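Local coordinates for protein TssK (Serratia sp. FS14, PDB 5Y0E) that probably serves as a trimeric baseplate component of the bacterial type VI secretion system, linking the contractile injection machinery to its membrane complex, at residues G67-F75 with A161-T169; T184-N192 with Y289-C297. One frame throughout, in Å; residues are numbered along the deposited sequence.

Contact 1 of 2, residues G67-F75 with A161-T169; sequences GIMPDGTPF and AEWTALGVT
The beta hairpin of strands 62-68 and 74-78 lays its turn, with Met69, Pro70 and Asp71, over Thr164 and Leu166 of strand 163-174, joining a three-stranded antiparallel sheet to the larger mixed sheet. A type I turn from Met69 to Gly72 makes the hairpin tip, while Gly67 and Phe75 form a hydrogen-bonded antiparallel pair just behind it. The two sheets meet here by van der Waals packing of side chains on each other and on backbone carbonyls. Leu166 divides its two methyls: CD2 meets Pro70 CD at 3.5 Å, whereas CD1 reaches the edge of the Phe75 ring, 3.9 Å from CE2, close to the ring plane. One face of that ring carries Gly67 N. Met69, bent at both chi2 and chi3 (near -63°), crosses Leu166 at a slant with SD by CD1 and sets CE 3.5 Å from Thr164 O. Thr164 and the Pro70 ring run past one another head to tail, CB to CB at 3.8 Å, and Thr164 CG2 meets Asp71 CB. Asp71 OD2 forms a salt bridge with Arg123, which also hydrogen-bonds Thr73 OG1. Gly72 O receives a hydrogen bond from Trp34 of a neighbouring subunit, placing the turn at the trimer interface. Asp71 OD1 closes an Asx turn, gripped from one face of its plane by Thr73 N at 3.2 Å and Thr73 OG1 at 2.8 Å.

Contact 2 of 2, residues T184-N192 with Y289-C297; sequences TAQIPPMLN and YDHDNLALC
The imidazole of His291 directs CE1 edge-on to Met190 O at 3.2 Å, while Tyr289 CZ lies in plane at another part of its rim. Pro189 CB approaches the ring obliquely, 4.0 Å from CD2. Trp43 meets the imidazole edge-to-face and the His258 ring meets it with the planes inclined at about 30°, so its rotation is restricted. A chi1 of -165°, which sets CG opposite the backbone N, carries the ring to the 184-192 loop, and both nitrogens are occupied: ND1 pairs with Tyr289 OH at 2.6 Å, and NE2 bonds to Trp43 O. Next to it, Asp292 OD1 touches Pro189 CB at 3.6 Å and accepts from Trp43 NE1. Farther along, Ile187 packs on the first turn of helix 294-309, CG2 against Leu294 CB at 3.9 Å and CD1 over Ala295, whose CB in turn presses on Ala185 O. A single water accepts from Ile187 N and from Ala295 N, tying loop to helix through two backbone amides. Asn293 OD1 takes Leu296 N at 3.2 Å, the donor lying above the carbonyl plane. The whole illustrates an N-capped helix start, preceded by an Asx turn at Asp290, with an extended connecting loop draped across it.

Contacts 1 and 2 lie in series along the chain, their centres about 15 Å apart, yet they meet directly. Gly167 O abuts Pro188 CB at 3.2 Å, so strand 163-174 of contact 1 packs against the prolines of the 184-192 loop in contact 2. A second junction is apolar, with Ile68 CD1 4.1 Å from Leu191 CD1. Trp43 supplies another common element, touching Leu166 as well as bonding to the 289-297 segment. Together the two contacts join the beta sheets to the start of helix 294-309, and both border a neighbouring subunit, whose His38 packs on Ile68 and on Leu191.

Contact 1 of 2, residues G67-F75 with A161-T169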
loop_
_atom_site.group_PDB
_atom_site.type_symbol
_atom_site.label_atom_id
_atom_site.label_comp_id
_atom_site.label_asym_id
_atom_site.label_seq_id
_atom_site.Cartn_x
_atom_site.Cartn_y
_atom_site.Cartn_z
ATOM N N GLY A 67 23.566 -1.080 3.814
ATOM C CA GLY A 67 22.591 -0.017 3.846
ATOM C C GLY A 67 23.173 1.254 3.268
ATOM O O GLY A 67 24.087 1.213 2.460
ATOM N N ILE A 68 22.629 2.373 3.718
ATOM C CA ILE A 68 23.008 3.691 3.248
ATOM C C ILE A 68 23.062 4.651 4.428
ATOM O O ILE A 68 22.134 4.706 5.238
ATOM C CB ILE A 68 22.024 4.195 2.181
ATOM C CG1 ILE A 68 22.302 3.491 0.866
ATOM C CG2 ILE A 68 22.177 5.666 1.975
ATOM C CD1 ILE A 68 21.100 3.254 0.070
ATOM N N MET A 69 24.130 5.408 4.516
ATOM C CA MET A 69 24.306 6.366 5.577
ATOM C C MET A 69 23.515 7.623 5.280
ATOM O O MET A 69 23.110 7.863 4.149
ATOM C CB MET A 69 25.783 6.694 5.738
ATOM C CG MET A 69 26.623 5.485 6.117
ATOM S SD MET A 69 26.225 4.741 7.721
ATOM C CE MET A 69 26.657 6.072 8.784
ATOM N N PRO A 70 23.248 8.435 6.293
ATOM C CA PRO A 70 22.439 9.632 6.059
ATOM C C PRO A 70 23.036 10.581 5.059
ATOM O O PRO A 70 22.292 11.348 4.446
ATOM C CB PRO A 70 22.348 10.258 7.451
ATOM C CG PRO A 70 22.374 9.111 8.325
ATOM C CD PRO A 70 23.311 8.108 7.721
ATOM N N ASP A 71 24.344 10.564 4.870
ATOM C CA ASP A 71 24.981 11.442 3.906
ATOM C C ASP A 71 24.973 10.876 2.493
ATOM O O ASP A 71 25.518 11.508 1.595
ATOM C CB ASP A 71 26.413 11.746 4.326
ATOM C CG ASP A 71 27.319 10.578 4.141
ATOM O OD1 ASP A 71 26.828 9.440 4.070
ATOM O OD2 ASP A 71 28.529 10.798 4.084
ATOM N N GLY A 72 24.376 9.713 2.284
ATOM C CA GLY A 72 24.217 9.129 0.976
ATOM C C GLY A 72 25.137 7.965 0.692
ATOM O O GLY A 72 25.040 7.363 -0.378
ATOM N N THR A 73 26.002 7.620 1.620
ATOM C CA THR A 73 27.058 6.680 1.329
ATOM C C THR A 73 26.566 5.257 1.503
ATOM O O THR A 73 26.218 4.875 2.617
ATOM C CB THR A 73 28.219 6.930 2.241
ATOM O OG1 THR A 73 28.563 8.305 2.165
ATOM C CG2 THR A 73 29.389 6.080 1.829
ATOM N N PRO A 74 26.533 4.452 0.453
ATOM C CA PRO A 74 26.215 3.033 0.614
ATOM C C PRO A 74 27.367 2.276 1.236
ATOM O O PRO A 74 28.524 2.668 1.122
ATOM C CB PRO A 74 25.973 2.565 -0.819
ATOM C CG PRO A 74 26.715 3.518 -1.656
ATOM C CD PRO A 74 26.727 4.826 -0.952
ATOM N N PHE A 75 27.041 1.171 1.892
ATOM C CA PHE A 75 28.041 0.359 2.555
ATOM C C PHE A 75 27.550 -1.067 2.621
ATOM O O PHE A 75 26.354 -1.335 2.596
ATOM C CB PHE A 75 28.360 0.848 3.977
ATOM C CG PHE A 75 27.192 0.774 4.911
ATOM C CD1 PHE A 75 26.927 -0.374 5.615
ATOM C CD2 PHE A 75 26.341 1.844 5.045
ATOM C CE1 PHE A 75 25.846 -0.448 6.424
ATOM C CE2 PHE A 75 25.273 1.771 5.859
ATOM C CZ PHE A 75 25.019 0.626 6.551
ATOM N N ALA A 161 28.617 17.023 14.388
ATOM C CA ALA A 161 28.292 17.314 12.996
ATOM C C ALA A 161 29.322 16.809 12.004
ATOM O O ALA A 161 29.090 16.920 10.803
ATOM C CB ALA A 161 28.126 18.816 12.797
ATOM N N GLU A 162 30.453 16.294 12.448
ATOM C CA GLU A 162 31.410 15.738 11.511
ATOM C C GLU A 162 31.129 14.285 11.211
ATOM O O GLU A 162 31.947 13.628 10.568
ATOM C CB GLU A 162 32.836 15.898 12.038
ATOM C CG GLU A 162 33.201 17.314 12.488
ATOM C CD GLU A 162 32.757 18.397 11.507
ATOM O OE1 GLU A 162 32.287 19.455 11.970
ATOM O OE2 GLU A 162 32.876 18.208 10.279
ATOM N N TRP A 163 29.994 13.768 11.655
ATOM C CA TRP A 163 29.635 12.389 11.398
ATOM C C TRP A 163 28.175 12.333 11.006
ATOM O O TRP A 163 27.383 13.182 11.414
ATOM C CB TRP A 163 29.849 11.496 12.619
ATOM C CG TRP A 163 31.223 11.488 13.167
ATOM C CD1 TRP A 163 31.830 12.476 13.887
ATOM C CD2 TRP A 163 32.172 10.426 13.063
ATOM N NE1 TRP A 163 33.102 12.096 14.222
ATOM C CE2 TRP A 163 33.335 10.841 13.729
ATOM C CE3 TRP A 163 32.152 9.173 12.469
ATOM C CZ2 TRP A 163 34.455 10.046 13.814
ATOM C CZ3 TRP A 163 33.261 8.393 12.553
ATOM C CH2 TRP A 163 34.397 8.825 13.220
ATOM N N THR A 164 27.832 11.348 10.188
ATOM C CA THR A 164 26.469 10.863 10.128
ATOM C C THR A 164 26.467 9.464 10.698
ATOM O O THR A 164 27.501 8.811 10.787
ATOM C CB THR A 164 25.883 10.849 8.713
ATOM O OG1 THR A 164 26.588 9.911 7.901
ATOM C CG2 THR A 164 25.926 12.212 8.090
ATOM N N ALA A 165 25.293 9.009 11.102
ATOM C CA ALA A 165 25.244 7.738 11.796
ATOM C C ALA A 165 23.869 7.121 11.665
ATOM O O ALA A 165 22.869 7.819 11.508
ATOM C CB ALA A 165 25.596 7.904 13.273
ATOM N N LEU A 166 23.834 5.804 11.770
ATOM C CA LEU A 166 22.602 5.048 11.842
ATOM C C LEU A 166 22.549 4.343 13.186
ATOM O O LEU A 166 23.544 3.776 13.630
ATOM C CB LEU A 166 22.511 4.015 10.711
ATOM C CG LEU A 166 22.660 4.433 9.254
ATOM C CD1 LEU A 166 22.739 3.216 8.382
ATOM C CD2 LEU A 166 21.519 5.287 8.836
ATOM N N GLY A 167 21.387 4.350 13.827
ATOM C CA GLY A 167 21.272 3.715 15.124
ATOM C C GLY A 167 21.251 2.205 15.007
ATOM O O GLY A 167 20.595 1.644 14.139
ATOM N N VAL A 168 21.957 1.537 15.912
ATOM C CA VAL A 168 22.094 0.090 15.881
ATOM C C VAL A 168 21.332 -0.580 17.017
ATOM O O VAL A 168 20.679 -1.604 16.807
ATOM C CB VAL A 168 23.585 -0.316 15.909
ATOM C CG1 VAL A 168 23.734 -1.823 16.007
ATOM C CG2 VAL A 168 24.316 0.238 14.703
ATOM N N THR A 169 21.416 -0.034 18.228
ATOM C CA THR A 169 20.893 -0.715 19.400
ATOM C C THR A 169 21.037 0.184 20.614
ATOM O O THR A 169 21.654 1.249 20.564
ATOM C CB THR A 169 21.611 -2.038 19.631
ATOM O OG1 THR A 169 20.848 -2.831 20.531
ATOM C CG2 THR A 169 22.978 -1.806 20.192
#

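Contact 2 of 2, residues T184-N192 with Y289-C297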
loop_
_atom_site.group_PDB
_atom_site.type_symbol
_atom_site.label_atom_id
_atom_site.label_comp_id
_atom_site.label_asym_id
_atom_site.label_seq_id
_atom_site.Cartn_x
_atom_site.Cartn_y
_atom_site.Cartn_z
ATOM N N THR A 184 15.830 -4.970 23.110
ATOM C CA THR A 184 15.349 -5.600 21.895
ATOM C C THR A 184 14.145 -4.910 21.276
ATOM O O THR A 184 13.717 -5.314 20.197
ATOM C CB THR A 184 14.982 -7.053 22.160
ATOM O OG1 THR A 184 14.081 -7.100 23.264
ATOM C CG2 THR A 184 16.208 -7.849 22.468
ATOM N N ALA A 185 13.559 -3.913 21.903
ATOM C CA ALA A 185 12.409 -3.291 21.281
ATOM C C ALA A 185 12.794 -2.206 20.302
ATOM O O ALA A 185 11.966 -1.826 19.475
ATOM C CB ALA A 185 11.475 -2.702 22.336
ATOM N N GLN A 186 14.012 -1.690 20.378
ATOM C CA GLN A 186 14.406 -0.606 19.500
ATOM C C GLN A 186 14.662 -1.135 18.099
ATOM O O GLN A 186 15.203 -2.226 17.917
ATOM C CB GLN A 186 15.632 0.110 20.042
ATOM C CG GLN A 186 15.360 0.819 21.353
ATOM C CD GLN A 186 13.958 1.421 21.438
ATOM O OE1 GLN A 186 13.714 2.522 20.947
ATOM N NE2 GLN A 186 13.037 0.705 22.085
ATOM N N ILE A 187 14.220 -0.370 17.111
ATOM C CA ILE A 187 14.293 -0.755 15.713
ATOM C C ILE A 187 15.216 0.222 15.005
ATOM O O ILE A 187 14.963 1.424 15.013
ATOM C CB ILE A 187 12.912 -0.765 15.043
ATOM C CG1 ILE A 187 12.019 -1.790 15.718
ATOM C CG2 ILE A 187 13.053 -1.056 13.579
ATOM C CD1 ILE A 187 10.573 -1.564 15.475
ATOM N N PRO A 188 16.274 -0.242 14.370
ATOM C CA PRO A 188 17.145 0.652 13.611
ATOM C C PRO A 188 16.406 1.263 12.436
ATOM O O PRO A 188 15.384 0.730 11.986
ATOM C CB PRO A 188 18.266 -0.275 13.132
ATOM C CG PRO A 188 18.162 -1.479 13.968
ATOM C CD PRO A 188 16.739 -1.630 14.356
ATOM N N PRO A 189 16.871 2.393 11.919
ATOM C CA PRO A 189 16.344 2.873 10.639
ATOM C C PRO A 189 16.576 1.816 9.577
ATOM O O PRO A 189 17.699 1.388 9.343
ATOM C CB PRO A 189 17.154 4.143 10.384
ATOM C CG PRO A 189 18.386 3.966 11.182
ATOM C CD PRO A 189 17.957 3.245 12.410
ATOM N N MET A 190 15.493 1.355 8.977
ATOM C CA MET A 190 15.498 0.168 8.145
ATOM C C MET A 190 15.065 0.522 6.740
ATOM O O MET A 190 14.121 1.285 6.551
ATOM C CB MET A 190 14.572 -0.899 8.691
ATOM C CG MET A 190 15.044 -1.550 9.965
ATOM S SD MET A 190 16.700 -2.163 9.865
ATOM C CE MET A 190 16.434 -3.574 8.841
ATOM N N LEU A 191 15.764 -0.017 5.752
ATOM C CA LEU A 191 15.315 0.151 4.381
ATOM C C LEU A 191 14.449 -0.992 3.907
ATOM O O LEU A 191 13.701 -0.817 2.957
ATOM C CB LEU A 191 16.502 0.320 3.432
ATOM C CG LEU A 191 17.113 1.696 3.605
ATOM C CD1 LEU A 191 18.307 1.879 2.733
ATOM C CD2 LEU A 191 16.100 2.765 3.340
ATOM N N ASN A 192 14.503 -2.140 4.554
ATOM C CA ASN A 192 13.616 -3.235 4.228
ATOM C C ASN A 192 13.020 -3.778 5.514
ATOM O O ASN A 192 13.750 -4.203 6.404
ATOM C CB ASN A 192 14.370 -4.318 3.478
ATOM C CG ASN A 192 13.478 -5.432 3.025
ATOM O OD1 ASN A 192 12.280 -5.306 3.016
ATOM N ND2 ASN A 192 14.068 -6.535 2.663
ATOM N N TYR A 289 5.034 9.182 11.182
ATOM C CA TYR A 289 6.172 8.374 10.760
ATOM C C TYR A 289 7.479 9.049 11.132
ATOM O O TYR A 289 7.689 10.225 10.850
ATOM C CB TYR A 289 6.140 8.134 9.255
ATOM C CG TYR A 289 7.262 7.253 8.815
ATOM C CD1 TYR A 289 7.226 5.892 9.066
ATOM C CD2 TYR A 289 8.368 7.771 8.163
ATOM C CE1 TYR A 289 8.243 5.085 8.687
ATOM C CE2 TYR A 289 9.383 6.965 7.791
ATOM C CZ TYR A 289 9.314 5.622 8.045
ATOM O OH TYR A 289 10.330 4.804 7.676
ATOM N N ASP A 290 8.355 8.294 11.764
ATOM C CA ASP A 290 9.680 8.772 12.126
ATOM C C ASP A 290 10.641 7.676 11.714
ATOM O O ASP A 290 10.687 6.614 12.344
ATOM C CB ASP A 290 9.787 9.084 13.621
ATOM C CG ASP A 290 11.099 9.738 14.001
ATOM O OD1 ASP A 290 12.077 9.639 13.265
ATOM O OD2 ASP A 290 11.172 10.348 15.068
ATOM N N HIS A 291 11.407 7.935 10.657
ATOM C CA HIS A 291 12.289 6.899 10.145
ATOM C C HIS A 291 13.318 6.476 11.184
ATOM O O HIS A 291 13.723 5.316 11.217
ATOM C CB HIS A 291 12.969 7.380 8.862
ATOM C CG HIS A 291 13.612 6.284 8.071
ATOM N ND1 HIS A 291 12.901 5.230 7.551
ATOM C CD2 HIS A 291 14.902 6.071 7.731
ATOM C CE1 HIS A 291 13.725 4.415 6.924
ATOM N NE2 HIS A 291 14.944 4.904 7.018
ATOM N N ASP A 292 13.735 7.386 12.054
ATOM C CA ASP A 292 14.770 7.083 13.028
ATOM C C ASP A 292 14.210 6.754 14.406
ATOM O O ASP A 292 14.955 6.767 15.379
ATOM C CB ASP A 292 15.772 8.232 13.111
ATOM C CG ASP A 292 16.555 8.414 11.818
ATOM O OD1 ASP A 292 17.404 7.561 11.515
ATOM O OD2 ASP A 292 16.323 9.404 11.099
ATOM N N ASN A 293 12.921 6.442 14.507
ATOM C CA ASN A 293 12.371 5.900 15.736
ATOM C C ASN A 293 11.157 5.034 15.434
ATOM O O ASN A 293 10.031 5.362 15.813
ATOM C CB ASN A 293 12.005 7.021 16.702
ATOM C CG ASN A 293 11.770 6.521 18.120
ATOM O OD1 ASN A 293 11.529 5.338 18.367
ATOM N ND2 ASN A 293 11.850 7.430 19.056
ATOM N N LEU A 294 11.392 3.913 14.768
ATOM C CA LEU A 294 10.289 3.127 14.253
ATOM C C LEU A 294 9.539 2.411 15.352
ATOM O O LEU A 294 8.322 2.257 15.250
ATOM C CB LEU A 294 10.793 2.139 13.205
ATOM C CG LEU A 294 11.253 2.797 11.892
ATOM C CD1 LEU A 294 11.917 1.805 10.968
ATOM C CD2 LEU A 294 10.123 3.479 11.176
ATOM N N ALA A 295 10.237 1.990 16.409
ATOM C CA ALA A 295 9.567 1.359 17.543
ATOM C C ALA A 295 8.524 2.278 18.167
ATOM O O ALA A 295 7.413 1.846 18.486
ATOM C CB ALA A 295 10.588 0.936 18.585
ATOM N N LEU A 296 8.854 3.547 18.334
ATOM C CA LEU A 296 7.891 4.482 18.885
ATOM C C LEU A 296 6.671 4.616 17.992
ATOM O O LEU A 296 5.544 4.364 18.426
ATOM C CB LEU A 296 8.534 5.842 19.089
ATOM C CG LEU A 296 7.505 6.839 19.595
ATOM C CD1 LEU A 296 7.200 6.574 21.047
ATOM C CD2 LEU A 296 7.955 8.256 19.392
ATOM N N CYS A 297 6.876 5.027 16.736
ATOM C CA CYS A 297 5.743 5.372 15.889
ATOM C C CYS A 297 4.969 4.135 15.472
ATOM O O CYS A 297 3.741 4.163 15.443
ATOM C CB CYS A 297 6.186 6.193 14.668
ATOM S SG CYS A 297 7.255 5.445 13.429
HETATM O O HOH W 1 13.103 2.160 16.895
#